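Local coordinates for putative isomerase (PDB 2PPG), which is of unknown function but belongs to the enolase superfamily, joining a mandelate racemase/muconate lactonizing enzyme-type N-terminal domain to a TIM-barrel domain, at residues P22-P27 against L39-N44; F186-P191 against D195-E200. One frame throughout, in Å; residues are numbered along the deposited sequence.

Contact 1. Residues P22-P27 against L39-N44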
ATOM      1  N   PRO A  22       6.188 -47.846 -10.903  1.00 86.50           N
ATOM      2  CA  PRO A  22       6.817 -46.581 -10.509  1.00 86.52           C
ATOM      3  C   PRO A  22       5.787 -45.550 -10.039  1.00 86.89           C
ATOM      4  O   PRO A  22       4.693 -45.460 -10.606  1.00 86.58           O
ATOM      5  CB  PRO A  22       7.494 -46.111 -11.799  1.00 86.29           C
ATOM      6  CG  PRO A  22       7.787 -47.368 -12.542  1.00 86.67           C
ATOM      7  CD  PRO A  22       6.644 -48.299 -12.231  1.00 86.69           C
ATOM      8  N   TYR A  23       6.150 -44.792  -9.005  1.00 86.89           N
ATOM      9  CA  TYR A  23       5.266 -43.810  -8.358  1.00 85.01           C
ATOM     10  C   TYR A  23       4.479 -42.945  -9.353  1.00 84.53           C
ATOM     11  O   TYR A  23       4.991 -42.590 -10.415  1.00 82.36           O
ATOM     12  CB  TYR A  23       6.091 -42.931  -7.396  1.00 83.10           C
ATOM     13  CG  TYR A  23       5.302 -41.890  -6.625  1.00 82.16           C
ATOM     14  CD1 TYR A  23       4.635 -42.222  -5.448  1.00 81.60           C
ATOM     15  CD2 TYR A  23       5.235 -40.571  -7.071  1.00 81.48           C
ATOM     16  CE1 TYR A  23       3.913 -41.272  -4.742  1.00 81.06           C
ATOM     17  CE2 TYR A  23       4.513 -39.617  -6.373  1.00 81.47           C
ATOM     18  CZ  TYR A  23       3.857 -39.972  -5.210  1.00 81.21           C
ATOM     19  OH  TYR A  23       3.145 -39.024  -4.518  1.00 80.66           O
ATOM     20  N   LEU A  24       3.227 -42.640  -9.004  1.00 86.49           N
ATOM     21  CA  LEU A  24       2.388 -41.701  -9.764  1.00 87.83           C
ATOM     22  C   LEU A  24       1.829 -42.312 -11.052  1.00 86.92           C
ATOM     23  O   LEU A  24       1.160 -41.634 -11.829  1.00 87.43           O
ATOM     24  CB  LEU A  24       3.169 -40.407 -10.057  1.00 89.29           C
ATOM     25  CG  LEU A  24       2.489 -39.043 -10.197  1.00 90.12           C
ATOM     26  CD1 LEU A  24       3.314 -37.991  -9.487  1.00 89.88           C
ATOM     27  CD2 LEU A  24       2.291 -38.669 -11.658  1.00 91.17           C
ATOM     28  N   GLY A  25       2.099 -43.595 -11.273  1.00 86.84           N
ATOM     29  CA  GLY A  25       1.596 -44.298 -12.452  1.00 85.25           C
ATOM     30  C   GLY A  25       2.666 -44.722 -13.443  1.00 84.28           C
ATOM     31  O   GLY A  25       3.852 -44.453 -13.246  1.00 83.68           O
ATOM     32  N   LYS A  26       2.235 -45.390 -14.512  1.00 84.42           N
ATOM     33  CA  LYS A  26       3.134 -45.880 -15.559  1.00 83.75           C
ATOM     34  C   LYS A  26       3.635 -44.740 -16.448  1.00 81.63           C
ATOM     35  O   LYS A  26       2.902 -43.783 -16.703  1.00 81.30           O
ATOM     36  CB  LYS A  26       2.432 -46.944 -16.413  1.00 83.59           C
ATOM     37  CG  LYS A  26       2.084 -48.216 -15.654  1.00 85.05           C
ATOM     38  CD  LYS A  26       1.471 -49.276 -16.567  1.00 85.88           C
ATOM     39  CE  LYS A  26       1.038 -50.514 -15.774  1.00 86.58           C
ATOM     40  NZ  LYS A  26       0.321 -51.518 -16.620  1.00 84.74           N
ATOM     41  N   PRO A  27       4.892 -44.836 -16.918  1.00 79.85           N
ATOM     42  CA  PRO A  27       5.453 -43.797 -17.781  1.00 78.33           C
ATOM     43  C   PRO A  27       4.699 -43.642 -19.100  1.00 77.24           C
ATOM     44  O   PRO A  27       4.164 -44.616 -19.628  1.00 77.72           O
ATOM     45  CB  PRO A  27       6.881 -44.291 -18.045  1.00 77.60           C
ATOM     46  CG  PRO A  27       6.857 -45.751 -17.746  1.00 77.50           C
ATOM     47  CD  PRO A  27       5.864 -45.913 -16.648  1.00 78.72           C
ATOM     48  N   LEU A  39      13.725 -41.645 -14.298  1.00 34.26           N
ATOM     49  CA  LEU A  39      12.894 -41.104 -15.366  1.00 38.68           C
ATOM     50  C   LEU A  39      12.588 -39.613 -15.135  1.00 40.60           C
ATOM     51  O   LEU A  39      12.777 -39.093 -14.031  1.00 41.93           O
ATOM     52  CB  LEU A  39      11.593 -41.910 -15.511  1.00 39.21           C
ATOM     53  CG  LEU A  39      10.548 -41.902 -14.386  1.00 40.82           C
ATOM     54  CD1 LEU A  39       9.652 -40.660 -14.426  1.00 39.17           C
ATOM     55  CD2 LEU A  39       9.691 -43.160 -14.443  1.00 40.81           C
ATOM     56  N   VAL A  40      12.115 -38.938 -16.182  1.00 39.25           N
ATOM     57  CA  VAL A  40      11.679 -37.550 -16.086  1.00 36.59           C
ATOM     58  C   VAL A  40      10.223 -37.474 -16.513  1.00 39.21           C
ATOM     59  O   VAL A  40       9.845 -37.981 -17.562  1.00 41.39           O
ATOM     60  CB  VAL A  40      12.565 -36.612 -16.951  1.00 34.15           C
ATOM     61  CG1 VAL A  40      12.049 -35.191 -16.941  1.00 28.12           C
ATOM     62  CG2 VAL A  40      13.979 -36.645 -16.449  1.00 30.35           C
ATOM     63  N   ARG A  41       9.405 -36.856 -15.682  1.00 43.31           N
ATOM     64  CA  ARG A  41       7.975 -36.755 -15.941  1.00 49.14           C
ATOM     65  C   ARG A  41       7.648 -35.448 -16.664  1.00 48.85           C
ATOM     66  O   ARG A  41       7.921 -34.362 -16.162  1.00 50.67           O
ATOM     67  CB  ARG A  41       7.223 -36.838 -14.617  1.00 53.00           C
ATOM     68  CG  ARG A  41       5.767 -37.186 -14.739  1.00 56.96           C
ATOM     69  CD  ARG A  41       5.417 -38.293 -13.757  1.00 60.82           C
ATOM     70  NE  ARG A  41       5.426 -39.618 -14.377  1.00 61.40           N
ATOM     71  CZ  ARG A  41       5.550 -40.757 -13.703  1.00 61.75           C
ATOM     72  NH1 ARG A  41       5.710 -40.742 -12.387  1.00 62.81           N
ATOM     73  NH2 ARG A  41       5.532 -41.915 -14.349  1.00 62.12           N
ATOM     74  N   LYS A  42       7.055 -35.568 -17.842  1.00 49.72           N
ATOM     75  CA  LYS A  42       6.819 -34.425 -18.719  1.00 50.45           C
ATOM     76  C   LYS A  42       5.921 -33.349 -18.083  1.00 48.86           C
ATOM     77  O   LYS A  42       6.230 -32.159 -18.148  1.00 47.79           O
ATOM     78  CB  LYS A  42       6.247 -34.912 -20.060  1.00 52.97           C
ATOM     79  CG  LYS A  42       6.037 -33.830 -21.115  1.00 58.90           C
ATOM     80  CD  LYS A  42       7.194 -33.738 -22.118  1.00 60.68           C
ATOM     81  CE  LYS A  42       6.898 -32.669 -23.171  1.00 60.18           C
ATOM     82  NZ  LYS A  42       7.797 -32.770 -24.359  1.00 62.79           N
ATOM     83  N   ALA A  43       4.830 -33.770 -17.448  1.00 47.82           N
ATOM     84  CA  ALA A  43       3.860 -32.832 -16.866  1.00 45.91           C
ATOM     85  C   ALA A  43       4.479 -31.818 -15.913  1.00 45.57           C
ATOM     86  O   ALA A  43       3.978 -30.700 -15.795  1.00 46.88           O
ATOM     87  CB  ALA A  43       2.748 -33.581 -16.159  1.00 45.68           C
ATOM     88  N   ASN A  44       5.559 -32.202 -15.234  1.00 41.36           N
ATOM     89  CA  ASN A  44       6.206 -31.303 -14.283  1.00 39.79           C
ATOM     90  C   ASN A  44       7.730 -31.261 -14.397  1.00 37.92           C
ATOM     91  O   ASN A  44       8.411 -30.778 -13.497  1.00 36.55           O
ATOM     92  CB  ASN A  44       5.777 -31.633 -12.846  1.00 38.99           C
ATOM     93  CG  ASN A  44       6.174 -33.042 -12.418  1.00 39.45           C
ATOM     94  OD1 ASN A  44       6.879 -33.757 -13.137  1.00 43.18           O
ATOM     95  ND2 ASN A  44       5.725 -33.441 -11.241  1.00 37.97           N
TER
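Pro27 and Arg41 mark where the two backbones come nearest, their CA atoms 7.7 Å apart, a separation wide enough for a side chain to fill. Residues 22-27 form an irregular loop that starts with a type II beta turn from Pro22 to Gly25, closed by Gly25 N bonding to Pro22 O at 3.3 Å. The other segment begins on strand 38-41. Every contact within 4.5 Å on that side comes from Arg41, whose guanidinium reaches into the bend of the loop. Its CG stands anti to the backbone N (chi1 -161°), and further bends at the second and third torsions turn the terminal nitrogens toward the loop carbonyls. NH1 of Arg41 donates to Tyr23 O at 2.8 Å with an N-H...O angle of 141°; the oxygen lies 22° out of the guanidinium plane, so the approach is tilted. NH2 adds a weak bond to Gly25 O at 3.2 Å, and Pro27 CA sits at the guanidinium edge, 3.9 Å from NH2. The two nitrogens thus face carbonyls two residues apart on the loop, which should limit rotation of the group, though the second bond is weak. Leu24 runs past the arginine in the opposite direction, with its CB 3.5 Å from Arg41 NH1 and its CD2 3.8 Å from Arg41 CD. Within the strand, Leu39 CD1 lies over the centre of one guanidinium face. Tyr48 makes a cation-pi contact with Arg41, and Glu31 supplies a long, weak ion pair to NE. Tyr23 touches Ile321 and Gln346, while Asn44 touches His219. Those neighbours lie in loops that follow barrel strands, an arrangement consistent with the capping N-terminal part of the enolase superfamily, whose loops close over the mouth of the barrel domain.

Contact 2. Residues F186-P191 against D195-E200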
ATOM      1  N   PHE A 186     -10.460 -37.011  -0.665  1.00 28.36           N
ATOM      2  CA  PHE A 186      -9.682 -37.532  -1.785  1.00 26.82           C
ATOM      3  C   PHE A 186      -8.862 -36.436  -2.436  1.00 26.71           C
ATOM      4  O   PHE A 186      -9.246 -35.269  -2.410  1.00 27.62           O
ATOM      5  CB  PHE A 186     -10.625 -38.204  -2.807  1.00 28.17           C
ATOM      6  CG  PHE A 186     -11.427 -39.330  -2.212  1.00 28.73           C
ATOM      7  CD1 PHE A 186     -10.959 -40.635  -2.264  1.00 31.84           C
ATOM      8  CD2 PHE A 186     -12.609 -39.073  -1.529  1.00 27.96           C
ATOM      9  CE1 PHE A 186     -11.673 -41.665  -1.654  1.00 32.49           C
ATOM     10  CE2 PHE A 186     -13.320 -40.090  -0.923  1.00 26.89           C
ATOM     11  CZ  PHE A 186     -12.852 -41.386  -0.980  1.00 26.98           C
ATOM     12  N   LYS A 187      -7.719 -36.814  -2.995  1.00 26.95           N
ATOM     13  CA  LYS A 187      -6.943 -35.913  -3.836  1.00 26.17           C
ATOM     14  C   LYS A 187      -6.394 -36.683  -5.031  1.00 28.34           C
ATOM     15  O   LYS A 187      -5.800 -37.743  -4.875  1.00 33.95           O
ATOM     16  CB  LYS A 187      -5.786 -35.296  -3.048  1.00 26.19           C
ATOM     17  CG  LYS A 187      -5.109 -34.137  -3.759  1.00 27.12           C
ATOM     18  CD  LYS A 187      -3.982 -33.574  -2.939  1.00 28.06           C
ATOM     19  CE  LYS A 187      -2.727 -34.406  -3.078  1.00 31.28           C
ATOM     20  NZ  LYS A 187      -1.793 -34.086  -1.973  1.00 28.77           N
ATOM     21  N   PHE A 188      -6.592 -36.156  -6.226  1.00 32.65           N
ATOM     22  CA  PHE A 188      -5.963 -36.722  -7.417  1.00 34.09           C
ATOM     23  C   PHE A 188      -4.894 -35.783  -7.947  1.00 35.62           C
ATOM     24  O   PHE A 188      -5.008 -34.565  -7.821  1.00 32.16           O
ATOM     25  CB  PHE A 188      -7.002 -36.975  -8.506  1.00 32.62           C
ATOM     26  CG  PHE A 188      -7.603 -35.724  -9.081  1.00 29.65           C
ATOM     27  CD1 PHE A 188      -7.107 -35.172 -10.261  1.00 33.99           C
ATOM     28  CD2 PHE A 188      -8.669 -35.114  -8.473  1.00 28.81           C
ATOM     29  CE1 PHE A 188      -7.663 -34.033 -10.810  1.00 27.87           C
ATOM     30  CE2 PHE A 188      -9.227 -33.973  -9.018  1.00 31.02           C
ATOM     31  CZ  PHE A 188      -8.722 -33.436 -10.187  1.00 28.77           C
ATOM     32  N   ALA A 189      -3.858 -36.356  -8.550  1.00 43.87           N
ATOM     33  CA  ALA A 189      -2.795 -35.563  -9.193  1.00 45.62           C
ATOM     34  C   ALA A 189      -3.192 -35.212 -10.618  1.00 43.41           C
ATOM     35  O   ALA A 189      -3.657 -36.072 -11.358  1.00 40.47           O
ATOM     36  CB  ALA A 189      -1.468 -36.325  -9.186  1.00 45.45           C
ATOM     37  N   SER A 190      -3.004 -33.951 -10.999  1.00 47.37           N
ATOM     38  CA  SER A 190      -3.294 -33.513 -12.375  1.00 50.25           C
ATOM     39  C   SER A 190      -2.360 -34.058 -13.482  1.00 53.81           C
ATOM     40  O   SER A 190      -2.796 -34.167 -14.624  1.00 56.05           O
ATOM     41  CB  SER A 190      -3.426 -31.990 -12.465  1.00 47.97           C
ATOM     42  OG  SER A 190      -2.174 -31.356 -12.327  1.00 49.10           O
ATOM     43  N   PRO A 191      -1.079 -34.376 -13.167  1.00 57.20           N
ATOM     44  CA  PRO A 191      -0.249 -35.147 -14.114  1.00 59.41           C
ATOM     45  C   PRO A 191      -0.824 -36.507 -14.531  1.00 60.82           C
ATOM     46  O   PRO A 191      -0.224 -37.209 -15.347  1.00 63.38           O
ATOM     47  CB  PRO A 191       1.055 -35.376 -13.335  1.00 58.47           C
ATOM     48  CG  PRO A 191       1.126 -34.256 -12.389  1.00 57.75           C
ATOM     49  CD  PRO A 191      -0.297 -33.980 -11.979  1.00 57.94           C
ATOM     50  N   ASP A 195      -7.829 -37.010 -19.458  1.00 67.28           N
ATOM     51  CA  ASP A 195      -8.913 -36.317 -20.160  1.00 65.42           C
ATOM     52  C   ASP A 195      -9.042 -34.841 -19.759  1.00 63.17           C
ATOM     53  O   ASP A 195      -9.972 -34.156 -20.197  1.00 59.85           O
ATOM     54  CB  ASP A 195     -10.252 -37.034 -19.926  1.00 68.93           C
ATOM     55  CG  ASP A 195     -10.208 -38.522 -20.276  1.00 70.99           C
ATOM     56  OD1 ASP A 195     -11.294 -39.134 -20.378  1.00 70.15           O
ATOM     57  OD2 ASP A 195      -9.098 -39.081 -20.436  1.00 72.62           O
ATOM     58  N   GLY A 196      -8.111 -34.356 -18.934  1.00 62.01           N
ATOM     59  CA  GLY A 196      -8.177 -32.999 -18.386  1.00 59.58           C
ATOM     60  C   GLY A 196      -8.900 -32.970 -17.048  1.00 60.96           C
ATOM     61  O   GLY A 196      -9.966 -33.577 -16.897  1.00 63.06           O
ATOM     62  N   VAL A 197      -8.330 -32.251 -16.080  1.00 58.96           N
ATOM     63  CA  VAL A 197      -8.861 -32.199 -14.702  1.00 55.72           C
ATOM     64  C   VAL A 197     -10.380 -31.970 -14.560  1.00 56.79           C
ATOM     65  O   VAL A 197     -10.996 -32.496 -13.626  1.00 59.25           O
ATOM     66  CB  VAL A 197      -8.097 -31.176 -13.793  1.00 52.10           C
ATOM     67  CG1 VAL A 197      -6.638 -31.579 -13.619  1.00 46.92           C
ATOM     68  CG2 VAL A 197      -8.225 -29.749 -14.324  1.00 48.52           C
ATOM     69  N   ALA A 198     -10.976 -31.199 -15.468  1.00 54.69           N
ATOM     70  CA  ALA A 198     -12.415 -30.923 -15.412  1.00 54.02           C
ATOM     71  C   ALA A 198     -13.231 -32.207 -15.498  1.00 55.46           C
ATOM     72  O   ALA A 198     -14.171 -32.413 -14.724  1.00 57.40           O
ATOM     73  CB  ALA A 198     -12.830 -29.951 -16.514  1.00 51.13           C
ATOM     74  N   LYS A 199     -12.859 -33.075 -16.434  1.00 57.03           N
ATOM     75  CA  LYS A 199     -13.577 -34.321 -16.646  1.00 56.64           C
ATOM     76  C   LYS A 199     -13.308 -35.265 -15.487  1.00 54.14           C
ATOM     77  O   LYS A 199     -14.129 -36.129 -15.175  1.00 53.20           O
ATOM     78  CB  LYS A 199     -13.173 -34.973 -17.974  1.00 57.80           C
ATOM     79  CG  LYS A 199     -13.680 -34.270 -19.232  1.00 59.50           C
ATOM     80  CD  LYS A 199     -13.250 -35.036 -20.495  1.00 62.38           C
ATOM     81  CE  LYS A 199     -12.941 -34.117 -21.689  1.00 63.19           C
ATOM     82  NZ  LYS A 199     -14.137 -33.843 -22.527  1.00 63.75           N
ATOM     83  N   GLU A 200     -12.154 -35.080 -14.855  1.00 53.16           N
ATOM     84  CA  GLU A 200     -11.739 -35.896 -13.720  1.00 53.04           C
ATOM     85  C   GLU A 200     -12.601 -35.613 -12.476  1.00 56.21           C
ATOM     86  O   GLU A 200     -13.007 -36.554 -11.761  1.00 54.75           O
ATOM     87  CB  GLU A 200     -10.256 -35.662 -13.414  1.00 51.79           C
ATOM     88  CG  GLU A 200      -9.562 -36.813 -12.701  1.00 53.15           C
ATOM     89  CD  GLU A 200      -9.081 -37.897 -13.656  1.00 56.45           C
ATOM     90  OE1 GLU A 200      -9.118 -37.679 -14.894  1.00 59.76           O
ATOM     91  OE2 GLU A 200      -8.656 -38.967 -13.167  1.00 53.25           O
TER
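Phe188 presents one ring face to Glu200 and an edge to Val197, so a single aromatic ring meets two residues one helical turn apart from two directions. Over the face lies Glu200 CG, 4.0 Å from the Phe188 ring centroid and 21° off the ring normal, a CH-pi contact. The methylene is displaced toward the rim, which explains its 3.8 Å approach to Phe188 CD1; Glu200 CB adds a 4.0 Å contact with Phe188 CE1. With CB and CG as the glutamate atoms near the ring, it is the aliphatic part that packs there. The two side chains run past each other in opposite directions, and ring and carboxylate planes differ by 35°. The bend at its second torsion carries the acid onward to Arg171, which forms a salt bridge with OE2. Val197 crosses Phe188 at about a right angle, its CG1 in the ring plane and 3.9 Å from Phe188 CE1. That same methyl meets Ser190 CB at 3.4 Å, and so spans the end of the strand and the loop that follows. Phe188 reaches the helix with CG between its own backbone N and carbonyl carbon (chi1 68°). Further along, Met201 and Leu204 of helix 197-208 and Met234 of helix 224-234 also touch the ring. Gly196 occupies the N-cap; its O accepts Lys199 N at 3.0 Å and, weakly, Glu200 N, as the first turn of the helix begins. Phe188 faces the helices, whereas the neighbouring Lys187 forms salt bridges with Glu243 and Glu344 on other barrel strands. Strand 185-189, helix 197-208 and strand 213-217 make a beta-alpha-beta unit of the TIM barrel, and this contact seats the start of the helix against the strand.

How the contacts relate
The two contacts come in series along the chain, contact 1 in the N-terminal domain and contact 2 in the barrel domain, yet their centres are only 15 Å apart on the same side of the chain's centre. They share no sheet: strand 38-41 pairs with 46-49, whereas strand 185-189 belongs to the barrel sheet. Pro191, just past that strand, joins them directly, its CB 3.7 Å from Ala43 CB and 3.9 Å from Leu24 CD2. Both segments of contact 1 therefore rest on the strand-to-helix loop of contact 2, and His219, touched by both Asn44 and Pro191, lies at the same junction of the capping segments and the barrel.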